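Local coordinates for putative uncharacterized protein (Xanthomonas oryzae pv. oryzae, PDB 4KL0) that binds a calcium ion and may hydrolyse N-glycosidic bonds of nucleosides, although its actual function remains unknown, at residues Leu16-Leu21 with Pro358-Leu363; Asp35-Pro40 with Gly250-Asp255; Val65-Ala70 with Arg108-Phe113; Ala159-Ala164 with Tyr211-Gln216; Val234-Tyr239 with Ala306-Val311. One frame throughout, in Å; residues are numbered along the deposited sequence.

Interaction 1: Leu16-Leu21 with Pro358-Leu363; sequences LRELRL and PEKARL
Glu18 and Lys360 both leave their helices with CG anti to the backbone N (chi1 178° and -180°), and their charged ends meet in an interhelical salt bridge between helix 10-20 and helix 358-372. Beyond CG the glutamate runs extended, whereas the lysine bends at chi2 and again at chi3; the two side chains cross at about a right angle. The ammonium group straddles the carboxylate unevenly. Lys360 NZ is 3.1 Å from Glu18 OE2, reaching it on the syn side and 20° out of the carboxylate plane, while the second bond, to OE1, is weak. Nothing else of the two segments touches, and the buried area is a mere 75 Å², as expected of a surface ion pair joining helices near the two chain ends. Helix 327-333 packs against both partners, with Leu332 touching Glu18 and Leu333 touching Lys360. The methylene part of the lysine adds little to the contact: Lys360 CD stays 3.9 Å from Glu18 OE1.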
# COMPACT_ATOMS: atom_id res chain seq x y z
N LEU A 16 5.82 -15.58 -12.73
CA LEU A 16 4.69 -14.86 -13.28
C LEU A 16 3.82 -15.82 -14.12
O LEU A 16 2.59 -15.77 -14.06
CB LEU A 16 5.15 -13.65 -14.09
CG LEU A 16 4.01 -12.91 -14.76
CD1 LEU A 16 3.07 -12.28 -13.72
CD2 LEU A 16 4.65 -11.82 -15.65
N ARG A 17 4.46 -16.74 -14.83
CA ARG A 17 3.70 -17.83 -15.48
C ARG A 17 2.87 -18.62 -14.47
O ARG A 17 1.68 -18.94 -14.69
CB ARG A 17 4.69 -18.77 -16.17
CG ARG A 17 4.09 -19.86 -17.03
CD ARG A 17 5.22 -20.55 -17.79
NE ARG A 17 5.93 -19.61 -18.65
CZ ARG A 17 7.22 -19.28 -18.53
NH1 ARG A 17 8.00 -19.85 -17.59
NH2 ARG A 17 7.75 -18.39 -19.36
N GLU A 18 3.48 -18.95 -13.35
CA GLU A 18 2.79 -19.67 -12.29
C GLU A 18 1.61 -18.91 -11.71
O GLU A 18 0.53 -19.47 -11.46
CB GLU A 18 3.78 -20.07 -11.18
CG GLU A 18 3.10 -20.81 -10.02
CD GLU A 18 4.02 -21.04 -8.80
OE1 GLU A 18 5.21 -20.58 -8.82
OE2 GLU A 18 3.54 -21.71 -7.84
N LEU A 19 1.78 -17.62 -11.45
CA LEU A 19 0.66 -16.85 -10.95
C LEU A 19 -0.47 -16.85 -11.99
O LEU A 19 -1.66 -16.91 -11.64
CB LEU A 19 1.08 -15.40 -10.67
CG LEU A 19 -0.08 -14.46 -10.36
CD1 LEU A 19 -0.89 -14.84 -9.10
CD2 LEU A 19 0.43 -13.04 -10.26
N ARG A 20 -0.09 -16.79 -13.26
CA ARG A 20 -1.08 -16.67 -14.32
C ARG A 20 -1.99 -17.91 -14.43
O ARG A 20 -3.07 -17.83 -15.01
CB ARG A 20 -0.41 -16.34 -15.67
CG ARG A 20 -0.21 -14.80 -15.86
CD ARG A 20 0.90 -14.48 -16.79
NE ARG A 20 0.86 -13.08 -17.20
CZ ARG A 20 1.60 -12.62 -18.20
NH1 ARG A 20 2.43 -13.44 -18.83
NH2 ARG A 20 1.50 -11.35 -18.56
N LEU A 21 -1.59 -19.04 -13.87
CA LEU A 21 -2.49 -20.20 -13.86
C LEU A 21 -3.72 -19.98 -12.97
O LEU A 21 -4.71 -20.74 -13.06
CB LEU A 21 -1.75 -21.46 -13.38
CG LEU A 21 -0.58 -21.86 -14.26
CD1 LEU A 21 0.31 -22.86 -13.49
CD2 LEU A 21 -1.09 -22.44 -15.59
N PRO A 358 8.51 -16.42 1.42
CA PRO A 358 9.08 -15.08 1.25
C PRO A 358 10.00 -14.90 0.06
O PRO A 358 10.02 -13.78 -0.48
CB PRO A 358 9.84 -14.86 2.57
CG PRO A 358 10.13 -16.20 3.06
CD PRO A 358 9.07 -17.12 2.59
N GLU A 359 10.76 -15.92 -0.37
CA GLU A 359 11.64 -15.68 -1.53
C GLU A 359 10.78 -15.61 -2.79
O GLU A 359 11.07 -14.85 -3.71
CB GLU A 359 12.80 -16.69 -1.67
CG GLU A 359 13.69 -16.49 -2.93
CD GLU A 359 14.26 -15.05 -3.15
OE1 GLU A 359 14.21 -14.58 -4.32
OE2 GLU A 359 14.79 -14.41 -2.19
N LYS A 360 9.68 -16.37 -2.80
CA LYS A 360 8.74 -16.27 -3.91
C LYS A 360 8.00 -14.91 -3.90
O LYS A 360 7.76 -14.34 -4.95
CB LYS A 360 7.74 -17.42 -3.90
CG LYS A 360 6.73 -17.35 -5.06
CD LYS A 360 6.47 -18.68 -5.67
CE LYS A 360 5.55 -19.54 -4.87
NZ LYS A 360 5.50 -20.90 -5.52
N ALA A 361 7.63 -14.43 -2.72
CA ALA A 361 7.06 -13.08 -2.63
C ALA A 361 8.02 -12.03 -3.18
O ALA A 361 7.61 -11.11 -3.94
CB ALA A 361 6.66 -12.76 -1.17
N ARG A 362 9.30 -12.11 -2.81
CA ARG A 362 10.30 -11.20 -3.36
C ARG A 362 10.37 -11.27 -4.89
O ARG A 362 10.41 -10.24 -5.58
CB ARG A 362 11.70 -11.53 -2.82
CG ARG A 362 11.94 -11.18 -1.35
CD ARG A 362 13.45 -11.38 -1.02
NE ARG A 362 13.65 -11.32 0.43
CZ ARG A 362 13.70 -12.38 1.23
NH1 ARG A 362 13.59 -13.62 0.73
NH2 ARG A 362 13.88 -12.20 2.55
N LEU A 363 10.39 -12.50 -5.43
CA LEU A 363 10.56 -12.72 -6.86
C LEU A 363 9.29 -12.27 -7.63
O LEU A 363 9.36 -11.60 -8.66
CB LEU A 363 10.82 -14.22 -7.09
CG LEU A 363 11.58 -14.66 -8.32
CD1 LEU A 363 12.95 -14.00 -8.35
CD2 LEU A 363 11.73 -16.18 -8.23

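Interaction 2: Asp35-Pro40 with Gly250-Asp255; sequences DPNKDP and GEYLRD. With CA (calcium ion), chain B.
Tyr252, Pro40 and Leu253 have the most surface buried here, followed by Asn37, where helix 248-269 meets the loop DPNKDPDD, which probably corresponds to the Asp-rich calcium motif of nucleoside hydrolases. Tyr252 CG lies opposite the backbone N (chi1 161°), which carries the phenol to Asn37, and Tyr252 OH donates to Asn37 OD1 at 2.6 Å. The C=O...donor angle is 126° and the hydroxyl lies 24° out of the carbonyl plane, while OD1 sits at the edge of the tyrosine ring. A water adds a second link, donating to Tyr252 OH and Asp39 O and accepting from Asn37 N. Leu253 touches Pro40 at two points through one methyl, CD2, 3.5 Å from Pro40 O and 4.1 Å from Pro40 CB. The helix meets the loop at Asn37 and Pro40, while the calcium ion lies at the Asp35 end, bound by Asp35 OD1, with Asp42, Ile151 O and Asp318 among its other ligands. Lys38 NZ pairs with Asp39 OD2 at 2.8 Å, approaching from above the carboxylate plane.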
# COMPACT_ATOMS: atom_id res chain seq x y z
N ASP A 35 -1.76 6.96 0.53
CA ASP A 35 -1.12 8.22 0.95
C ASP A 35 0.27 8.31 0.32
O ASP A 35 1.28 8.27 1.00
CB ASP A 35 -1.02 8.32 2.49
CG ASP A 35 -0.32 7.10 3.15
OD1 ASP A 35 0.08 6.16 2.42
OD2 ASP A 35 -0.11 7.16 4.40
N PRO A 36 0.30 8.47 -1.00
CA PRO A 36 1.61 8.33 -1.70
C PRO A 36 2.56 9.53 -1.49
O PRO A 36 2.18 10.67 -1.10
CB PRO A 36 1.20 8.26 -3.17
CG PRO A 36 -0.10 9.11 -3.25
CD PRO A 36 -0.82 8.67 -1.94
N ASN A 37 3.82 9.23 -1.80
CA ASN A 37 4.92 10.23 -1.83
C ASN A 37 5.39 10.72 -0.46
O ASN A 37 5.96 11.81 -0.36
CB ASN A 37 4.61 11.38 -2.78
CG ASN A 37 5.88 12.02 -3.30
OD1 ASN A 37 6.83 11.30 -3.64
ND2 ASN A 37 5.93 13.37 -3.34
N LYS A 38 5.16 9.95 0.59
CA LYS A 38 5.98 10.17 1.80
C LYS A 38 6.99 9.03 1.96
O LYS A 38 7.92 9.11 2.78
CB LYS A 38 5.14 10.41 3.07
CG LYS A 38 3.99 9.46 3.39
CD LYS A 38 4.45 8.16 4.08
CE LYS A 38 3.22 7.29 4.52
NZ LYS A 38 3.73 6.02 5.14
N ASP A 39 6.84 8.01 1.14
CA ASP A 39 7.80 6.89 1.07
C ASP A 39 7.55 6.18 -0.27
O ASP A 39 6.66 6.60 -1.01
CB ASP A 39 7.65 5.97 2.29
CG ASP A 39 6.26 5.32 2.44
OD1 ASP A 39 5.54 5.09 1.44
OD2 ASP A 39 5.92 5.04 3.63
N PRO A 40 8.29 5.11 -0.63
CA PRO A 40 8.02 4.49 -1.93
C PRO A 40 6.82 3.58 -2.01
O PRO A 40 6.38 3.28 -3.12
CB PRO A 40 9.27 3.59 -2.17
CG PRO A 40 10.27 3.96 -1.06
CD PRO A 40 9.46 4.53 0.07
N GLY A 250 9.67 4.01 -12.59
CA GLY A 250 10.80 3.27 -12.04
C GLY A 250 11.93 4.14 -11.49
O GLY A 250 12.47 3.85 -10.42
N GLU A 251 12.31 5.21 -12.22
CA GLU A 251 13.35 6.10 -11.75
C GLU A 251 12.85 6.86 -10.51
O GLU A 251 13.60 7.06 -9.56
CB GLU A 251 13.73 7.13 -12.83
CG GLU A 251 14.39 6.48 -14.08
CD GLU A 251 14.69 7.49 -15.17
OE1 GLU A 251 14.00 8.55 -15.20
OE2 GLU A 251 15.63 7.24 -16.00
N TYR A 252 11.60 7.31 -10.52
CA TYR A 252 11.05 7.90 -9.28
C TYR A 252 11.21 6.96 -8.08
O TYR A 252 11.66 7.40 -7.00
CB TYR A 252 9.58 8.30 -9.47
CG TYR A 252 8.77 8.49 -8.18
CD1 TYR A 252 8.00 7.43 -7.68
CD2 TYR A 252 8.86 9.66 -7.45
CE1 TYR A 252 7.28 7.57 -6.50
CE2 TYR A 252 8.13 9.81 -6.27
CZ TYR A 252 7.37 8.75 -5.79
OH TYR A 252 6.66 8.90 -4.61
N LEU A 253 10.83 5.69 -8.24
CA LEU A 253 10.87 4.79 -7.08
C LEU A 253 12.30 4.60 -6.61
O LEU A 253 12.58 4.64 -5.42
CB LEU A 253 10.28 3.42 -7.40
CG LEU A 253 8.74 3.49 -7.52
CD1 LEU A 253 8.22 2.18 -8.13
CD2 LEU A 253 8.12 3.78 -6.12
N ARG A 254 13.23 4.34 -7.55
CA ARG A 254 14.59 4.16 -7.10
C ARG A 254 15.12 5.43 -6.43
O ARG A 254 15.75 5.35 -5.38
CB ARG A 254 15.44 3.72 -8.31
CG ARG A 254 16.94 3.48 -7.94
CD ARG A 254 17.84 4.74 -8.00
NE ARG A 254 17.53 5.65 -9.12
CZ ARG A 254 17.94 5.47 -10.37
NH1 ARG A 254 18.67 4.41 -10.65
NH2 ARG A 254 17.59 6.32 -11.33
N ASP A 255 14.84 6.59 -7.01
CA ASP A 255 15.36 7.85 -6.46
C ASP A 255 14.74 8.14 -5.09
O ASP A 255 15.47 8.51 -4.15
CB ASP A 255 15.13 9.02 -7.40
CG ASP A 255 15.98 8.94 -8.67
OD1 ASP A 255 16.89 8.07 -8.73
OD2 ASP A 255 15.71 9.76 -9.57
CA CA B . 0.98 3.84 2.52
O HOH W 1 0.99 4.90 4.89
O HOH W 2 5.00 6.84 -3.00
O HOH W 3 3.38 3.82 3.18
O HOH W 4 1.28 2.00 4.46

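Interaction 3: Val65-Ala70 with Arg108-Phe113; sequences VTLGDA and REHSKF
Leu67 and His110 meet through a CH-pi contact: methyl CD1 of Leu67 stands 3.7 Å from the centroid of the imidazole, 16° off the ring normal, and is displaced toward the rim, with His110 CG its nearest ring atom at 3.5 Å. A chi1 of -169° extends the leucine branch beside its own carbonyl carbon and carries it across to the face of the histidine. The side chain of Leu67 also touches that of Asp35, a calcium ligand. Backbone packing makes up the rest, Gly68 CA lying 3.4 Å from His110 O. The polar interactions run to residues outside the contact. Tyr100 OH is hydrogen-bonded to both His110 ND1 and Gly68 N, bridging the two sides, and Arg76 bonds to Leu67 O and His110 O. The contact therefore joins the loop between strand 58-65 and helix 70-86 to the C-terminal end of helix 104-110, with Thr202 of helix 198-202 touching both Leu67 and His110.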
# COMPACT_ATOMS: atom_id res chain seq x y z
N VAL A 65 -7.35 9.49 -1.68
CA VAL A 65 -6.00 9.79 -1.14
C VAL A 65 -6.11 10.58 0.17
O VAL A 65 -6.87 11.59 0.27
CB VAL A 65 -5.22 10.65 -2.19
CG1 VAL A 65 -3.91 11.13 -1.64
CG2 VAL A 65 -5.00 9.84 -3.48
N THR A 66 -5.31 10.19 1.16
CA THR A 66 -5.36 10.85 2.46
C THR A 66 -3.94 11.29 2.86
O THR A 66 -3.04 11.23 2.03
CB THR A 66 -6.06 9.94 3.52
OG1 THR A 66 -6.31 10.64 4.75
CG2 THR A 66 -5.24 8.67 3.84
N LEU A 67 -3.80 11.82 4.07
CA LEU A 67 -2.58 12.23 4.79
C LEU A 67 -2.19 13.68 4.44
O LEU A 67 -1.75 13.95 3.31
CB LEU A 67 -1.36 11.27 4.55
CG LEU A 67 -0.18 11.53 5.48
CD1 LEU A 67 -0.49 10.98 6.91
CD2 LEU A 67 0.98 10.70 4.93
N GLY A 68 -2.43 14.57 5.41
CA GLY A 68 -2.16 15.99 5.29
C GLY A 68 -3.45 16.80 5.29
O GLY A 68 -4.58 16.28 5.32
N ASP A 69 -3.26 18.11 5.25
CA ASP A 69 -4.41 19.01 5.09
C ASP A 69 -4.97 18.96 3.67
O ASP A 69 -4.44 18.22 2.82
CB ASP A 69 -4.02 20.42 5.58
CG ASP A 69 -3.07 21.18 4.64
OD1 ASP A 69 -2.70 20.73 3.53
OD2 ASP A 69 -2.68 22.30 5.04
N ALA A 70 -6.02 19.73 3.39
CA ALA A 70 -6.68 19.57 2.10
C ALA A 70 -5.76 19.77 0.92
O ALA A 70 -5.78 19.02 -0.03
CB ALA A 70 -7.87 20.52 1.98
N ARG A 108 3.59 18.09 11.20
CA ARG A 108 4.90 17.90 10.63
C ARG A 108 5.05 16.60 9.85
O ARG A 108 5.50 16.58 8.71
CB ARG A 108 5.90 17.96 11.81
CG ARG A 108 7.29 18.23 11.45
CD ARG A 108 8.11 17.99 12.74
NE ARG A 108 9.45 18.51 12.60
CZ ARG A 108 10.25 18.80 13.62
NH1 ARG A 108 9.82 18.61 14.87
NH2 ARG A 108 11.46 19.29 13.38
N GLU A 109 4.68 15.48 10.46
CA GLU A 109 4.86 14.20 9.77
C GLU A 109 3.86 14.01 8.62
O GLU A 109 4.17 13.42 7.60
CB GLU A 109 4.76 13.03 10.76
CG GLU A 109 4.33 11.65 10.12
CD GLU A 109 5.37 10.89 9.25
OE1 GLU A 109 6.52 10.62 9.72
OE2 GLU A 109 5.02 10.52 8.09
N HIS A 110 2.65 14.54 8.75
CA HIS A 110 1.63 14.24 7.75
C HIS A 110 1.78 15.18 6.56
O HIS A 110 1.05 15.03 5.56
CB HIS A 110 0.23 14.48 8.33
CG HIS A 110 -0.19 13.49 9.38
ND1 HIS A 110 -1.51 13.24 9.67
CD2 HIS A 110 0.54 12.64 10.15
CE1 HIS A 110 -1.60 12.28 10.57
NE2 HIS A 110 -0.36 11.92 10.92
N SER A 111 2.73 16.12 6.66
CA SER A 111 2.94 17.06 5.57
C SER A 111 4.17 16.67 4.75
O SER A 111 4.64 17.47 3.94
CB SER A 111 3.10 18.48 6.09
OG SER A 111 4.33 18.57 6.81
N LYS A 112 4.73 15.47 4.98
CA LYS A 112 5.91 14.99 4.22
C LYS A 112 5.59 14.68 2.75
O LYS A 112 4.75 13.85 2.44
CB LYS A 112 6.45 13.75 4.96
CG LYS A 112 7.79 13.20 4.43
CD LYS A 112 8.36 12.24 5.48
CE LYS A 112 9.24 11.19 4.81
NZ LYS A 112 10.40 10.83 5.73
N PHE A 113 6.27 15.34 1.81
CA PHE A 113 5.98 15.18 0.38
C PHE A 113 7.31 15.28 -0.36
O PHE A 113 7.92 16.34 -0.44
CB PHE A 113 4.97 16.24 -0.13
CG PHE A 113 4.54 16.05 -1.57
CD1 PHE A 113 3.42 15.29 -1.90
CD2 PHE A 113 5.26 16.62 -2.64
CE1 PHE A 113 3.01 15.11 -3.20
CE2 PHE A 113 4.86 16.46 -3.96
CZ PHE A 113 3.74 15.71 -4.27

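Interaction 4: Ala159-Ala164 with Tyr211-Gln216; sequences ALLAEA and YRRAQQ
Leu161 carries this contact with a single methyl, CD2, which rests on the backbone of helix 204-216 at Arg213 and Ala214. Its first torsion is unusual: chi1 of -107° lies well away from a staggered value, and together with chi2 of 61° it lays CD2 against the helix surface, 3.9 Å from Ala214 N. The same methyl is 4.1 Å from Arg213 CB and 4.3 Å from Ala214 CB, so it is held by a patch of the helix wall and not by any one side chain. Arg213 starts out trans about its CA-CB bond and then bends at chi2. Its guanidinium is thereby turned along its own helix, where NH1 donates to Gln216 OE1 at 3.2 Å. That oxygen lies close to the guanidinium plane and the N-H...O angle is 157°, a fairly straight bond, though NH1 is tilted from the carbonyl plane of Gln216; it helps to fix the arginine's course beside the leucine. Elsewhere on helix 204-216, Gln215 NE2 reaches back to Tyr211 O, 2.8 Å away, along an almost straight N-H...O line, although it approaches from above the carbonyl plane. Ala214 also touches Ile175 and Leu221 of the sheet. Helices 155-163 and 204-216 thus flank a sheet in which strands 172-178 and 221-224 run parallel, an arrangement characteristic of the Rossmann-like alpha/beta fold.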
# COMPACT_ATOMS: atom_id res chain seq x y z
N ALA A 159 -15.42 6.58 6.34
CA ALA A 159 -16.51 7.40 5.75
C ALA A 159 -17.36 6.60 4.77
O ALA A 159 -18.58 6.77 4.73
CB ALA A 159 -15.98 8.68 5.09
N LEU A 160 -16.73 5.71 3.99
CA LEU A 160 -17.45 4.93 2.99
C LEU A 160 -18.34 3.92 3.67
O LEU A 160 -19.49 3.75 3.27
CB LEU A 160 -16.49 4.18 2.02
CG LEU A 160 -17.17 3.34 0.92
CD1 LEU A 160 -17.92 4.24 -0.02
CD2 LEU A 160 -16.15 2.56 0.07
N LEU A 161 -17.83 3.27 4.71
CA LEU A 161 -18.67 2.28 5.41
C LEU A 161 -19.80 3.05 6.07
O LEU A 161 -20.93 2.51 6.22
CB LEU A 161 -17.89 1.48 6.44
CG LEU A 161 -17.66 0.07 5.96
CD1 LEU A 161 -16.82 0.12 4.66
CD2 LEU A 161 -16.98 -0.69 7.06
N ALA A 162 -19.57 4.30 6.45
CA ALA A 162 -20.66 5.01 7.12
C ALA A 162 -21.71 5.51 6.13
O ALA A 162 -22.93 5.38 6.39
CB ALA A 162 -20.13 6.16 7.96
N GLU A 163 -21.28 6.11 5.02
CA GLU A 163 -22.23 6.68 4.06
C GLU A 163 -22.93 5.61 3.26
O GLU A 163 -24.09 5.76 2.89
CB GLU A 163 -21.53 7.70 3.15
CG GLU A 163 -21.00 8.86 4.00
CD GLU A 163 -20.33 9.94 3.20
OE1 GLU A 163 -20.44 9.90 1.95
OE2 GLU A 163 -19.67 10.81 3.84
N ALA A 164 -22.27 4.47 3.04
CA ALA A 164 -22.84 3.47 2.16
C ALA A 164 -22.94 2.13 2.87
O ALA A 164 -22.83 1.08 2.24
CB ALA A 164 -22.03 3.37 0.90
N TYR A 211 -12.62 -0.82 11.77
CA TYR A 211 -12.39 -2.20 12.23
C TYR A 211 -13.69 -2.66 12.85
O TYR A 211 -14.15 -3.79 12.60
CB TYR A 211 -11.32 -2.26 13.31
CG TYR A 211 -9.86 -2.26 12.83
CD1 TYR A 211 -9.38 -1.29 11.93
CD2 TYR A 211 -8.93 -3.20 13.33
CE1 TYR A 211 -8.06 -1.26 11.57
CE2 TYR A 211 -7.60 -3.16 12.96
CZ TYR A 211 -7.15 -2.17 12.09
OH TYR A 211 -5.82 -2.09 11.73
N ARG A 212 -14.28 -1.80 13.66
CA ARG A 212 -15.52 -2.15 14.35
C ARG A 212 -16.67 -2.33 13.37
O ARG A 212 -17.37 -3.34 13.45
CB ARG A 212 -15.86 -1.09 15.41
CG ARG A 212 -17.28 -1.27 16.01
CD ARG A 212 -17.51 -0.30 17.17
NE ARG A 212 -17.68 1.07 16.68
CZ ARG A 212 -16.88 2.08 17.03
NH1 ARG A 212 -15.87 1.87 17.89
NH2 ARG A 212 -17.10 3.31 16.55
N ARG A 213 -16.90 -1.39 12.46
CA ARG A 213 -18.06 -1.48 11.61
C ARG A 213 -17.96 -2.61 10.60
O ARG A 213 -18.99 -3.12 10.16
CB ARG A 213 -18.36 -0.15 10.93
CG ARG A 213 -19.70 -0.03 10.23
CD ARG A 213 -20.88 0.09 11.25
NE ARG A 213 -22.18 0.24 10.59
CZ ARG A 213 -23.33 -0.24 11.09
NH1 ARG A 213 -23.31 -0.93 12.22
NH2 ARG A 213 -24.50 -0.06 10.45
N ALA A 214 -16.74 -2.99 10.21
CA ALA A 214 -16.59 -3.98 9.17
C ALA A 214 -17.11 -5.26 9.80
O ALA A 214 -17.87 -6.03 9.19
CB ALA A 214 -15.08 -4.14 8.79
N GLN A 215 -16.73 -5.46 11.05
CA GLN A 215 -17.12 -6.66 11.81
C GLN A 215 -18.62 -6.68 12.11
O GLN A 215 -19.25 -7.73 11.99
CB GLN A 215 -16.30 -6.81 13.07
CG GLN A 215 -14.82 -7.25 12.85
CD GLN A 215 -13.97 -7.10 14.12
OE1 GLN A 215 -13.72 -8.08 14.85
NE2 GLN A 215 -13.50 -5.86 14.37
N GLN A 216 -19.20 -5.53 12.48
CA GLN A 216 -20.66 -5.43 12.65
C GLN A 216 -21.43 -5.71 11.37
O GLN A 216 -22.57 -6.23 11.40
CB GLN A 216 -21.03 -4.05 13.18
CG GLN A 216 -20.41 -3.83 14.51
CD GLN A 216 -20.71 -2.47 15.11
OE1 GLN A 216 -21.11 -1.53 14.42
NE2 GLN A 216 -20.56 -2.39 16.42

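Interaction 5: Val234-Tyr239 with Ala306-Val311; sequences VPPAFY and AIWPQV
Pro236 packs tightly into an angle formed by Trp308 and Val311, joining the region of helix 236-243 to the 3-10 segment 308-310 that follows helix 304-307. Its CB lies over one face of the indole, 3.8 Å from the centroid of the six-membered ring and 22° off the normal, in a CH-pi contact whose closest pair is Pro236 CB and Trp308 CZ2 at 3.6 Å. With chi1 at -172°, Trp308 swings its ring system toward the proline. On the other flank Pro236 CD lies only 3.0 Å from Val311 O and 3.9 Å from Val311 CG1. The contact thins out away from this point: Ala237, Pro309 and Gln310 direct their CB atoms away from the opposite segment, and Ala237 and Pro309 are exposed. Indole NE1 is hydrogen-bonded to Glu240 of helix 236-243. With no polar bond between the segments, cohesion rests mainly on dispersion and CH-pi attraction, with the backbone O of Val311 against the proline CD, while Glu240 probably helps to fix the indole's rotation.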
# COMPACT_ATOMS: atom_id res chain seq x y z
N VAL A 234 12.99 -6.66 0.20
CA VAL A 234 13.71 -6.74 -1.09
C VAL A 234 15.04 -5.98 -1.02
O VAL A 234 15.23 -5.06 -0.21
CB VAL A 234 12.85 -6.18 -2.23
CG1 VAL A 234 11.51 -6.99 -2.36
CG2 VAL A 234 12.63 -4.65 -2.05
N PRO A 235 16.03 -6.36 -1.88
CA PRO A 235 17.30 -5.61 -1.85
C PRO A 235 17.23 -4.37 -2.74
O PRO A 235 16.20 -4.23 -3.48
CB PRO A 235 18.29 -6.61 -2.47
CG PRO A 235 17.42 -7.35 -3.49
CD PRO A 235 16.03 -7.48 -2.85
N PRO A 236 18.26 -3.50 -2.73
CA PRO A 236 18.30 -2.36 -3.66
C PRO A 236 18.12 -2.79 -5.11
O PRO A 236 17.67 -1.96 -5.89
CB PRO A 236 19.72 -1.76 -3.46
CG PRO A 236 20.06 -2.09 -2.05
CD PRO A 236 19.25 -3.33 -1.64
N ALA A 237 18.52 -4.02 -5.47
CA ALA A 237 18.45 -4.44 -6.87
C ALA A 237 17.02 -4.38 -7.36
O ALA A 237 16.80 -4.24 -8.60
CB ALA A 237 19.03 -5.87 -7.04
N PHE A 238 16.07 -4.52 -6.43
CA PHE A 238 14.63 -4.37 -6.77
C PHE A 238 14.39 -3.01 -7.42
O PHE A 238 13.79 -2.94 -8.50
CB PHE A 238 13.68 -4.62 -5.58
CG PHE A 238 12.22 -4.25 -5.87
CD1 PHE A 238 11.36 -5.19 -6.44
CD2 PHE A 238 11.76 -2.97 -5.59
CE1 PHE A 238 10.04 -4.85 -6.72
CE2 PHE A 238 10.47 -2.63 -5.85
CZ PHE A 238 9.59 -3.58 -6.42
N TYR A 239 14.91 -1.94 -6.81
CA TYR A 239 14.73 -0.57 -7.29
C TYR A 239 15.64 -0.28 -8.48
O TYR A 239 15.28 0.49 -9.37
CB TYR A 239 15.02 0.43 -6.17
CG TYR A 239 13.89 0.41 -5.11
CD1 TYR A 239 12.74 1.12 -5.34
CD2 TYR A 239 13.99 -0.34 -3.93
CE1 TYR A 239 11.70 1.12 -4.46
CE2 TYR A 239 12.94 -0.37 -3.01
CZ TYR A 239 11.78 0.36 -3.32
OH TYR A 239 10.71 0.42 -2.49
N ALA A 306 29.03 4.47 -0.38
CA ALA A 306 29.62 3.22 0.07
C ALA A 306 28.71 2.37 0.92
O ALA A 306 29.01 1.21 1.20
CB ALA A 306 30.99 3.46 0.77
N ILE A 307 27.57 2.94 1.35
CA ILE A 307 26.57 2.21 2.13
C ILE A 307 25.45 1.54 1.26
O ILE A 307 25.09 0.37 1.49
CB ILE A 307 25.90 3.15 3.16
CG1 ILE A 307 26.94 3.53 4.24
CG2 ILE A 307 24.70 2.45 3.79
CD1 ILE A 307 27.33 2.35 5.11
N TRP A 308 24.94 2.30 0.29
CA TRP A 308 23.93 1.79 -0.68
C TRP A 308 24.24 0.36 -1.12
O TRP A 308 23.39 -0.54 -0.95
CB TRP A 308 23.78 2.74 -1.87
CG TRP A 308 22.62 2.42 -2.86
CD1 TRP A 308 22.72 2.31 -4.23
CD2 TRP A 308 21.22 2.21 -2.54
NE1 TRP A 308 21.48 2.04 -4.77
CE2 TRP A 308 20.54 1.98 -3.76
CE3 TRP A 308 20.49 2.19 -1.34
CZ2 TRP A 308 19.16 1.74 -3.81
CZ3 TRP A 308 19.11 1.96 -1.40
CH2 TRP A 308 18.47 1.73 -2.62
N PRO A 309 25.49 0.10 -1.61
CA PRO A 309 25.80 -1.29 -1.99
C PRO A 309 25.71 -2.33 -0.87
O PRO A 309 25.52 -3.52 -1.11
CB PRO A 309 27.26 -1.20 -2.49
CG PRO A 309 27.45 0.21 -2.90
CD PRO A 309 26.59 1.02 -1.92
N GLN A 310 25.91 -1.94 0.37
CA GLN A 310 25.81 -2.97 1.40
C GLN A 310 24.37 -3.29 1.84
O GLN A 310 24.09 -4.30 2.55
CB GLN A 310 26.61 -2.56 2.64
CG GLN A 310 28.12 -2.61 2.45
CD GLN A 310 28.77 -2.39 3.77
OE1 GLN A 310 28.48 -3.10 4.73
NE2 GLN A 310 29.55 -1.33 3.87
N VAL A 311 23.45 -2.40 1.47
CA VAL A 311 22.08 -2.61 1.93
C VAL A 311 21.52 -3.82 1.21
O VAL A 311 21.73 -3.96 -0.01
CB VAL A 311 21.22 -1.37 1.67
CG1 VAL A 311 19.74 -1.72 1.86
CG2 VAL A 311 21.66 -0.24 2.62

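Overall arrangement
From the N terminus, helix 10-20 opens interaction 1, which closes on helix 358-372, enclosing the other four. The loop after strand 28-34 begins interaction 2; before it closes at helix 248-269, interactions 3 and 4 open and close in series within it, the first beside strand 58-65, the second between two helices flanking the sheet. Interaction 5 starts at helix 236-243 and ends beyond helix 248-269, so it crosses interaction 2, and the two touch where Tyr239 meets Pro40, Leu253 and Arg254. Interaction 3 also touches interaction 2, through Lys38 with Leu67 and Asn37 with Phe113. Interactions 1 and 4 touch none of the others, and the centres of interactions 4 and 5 are about 41 Å apart.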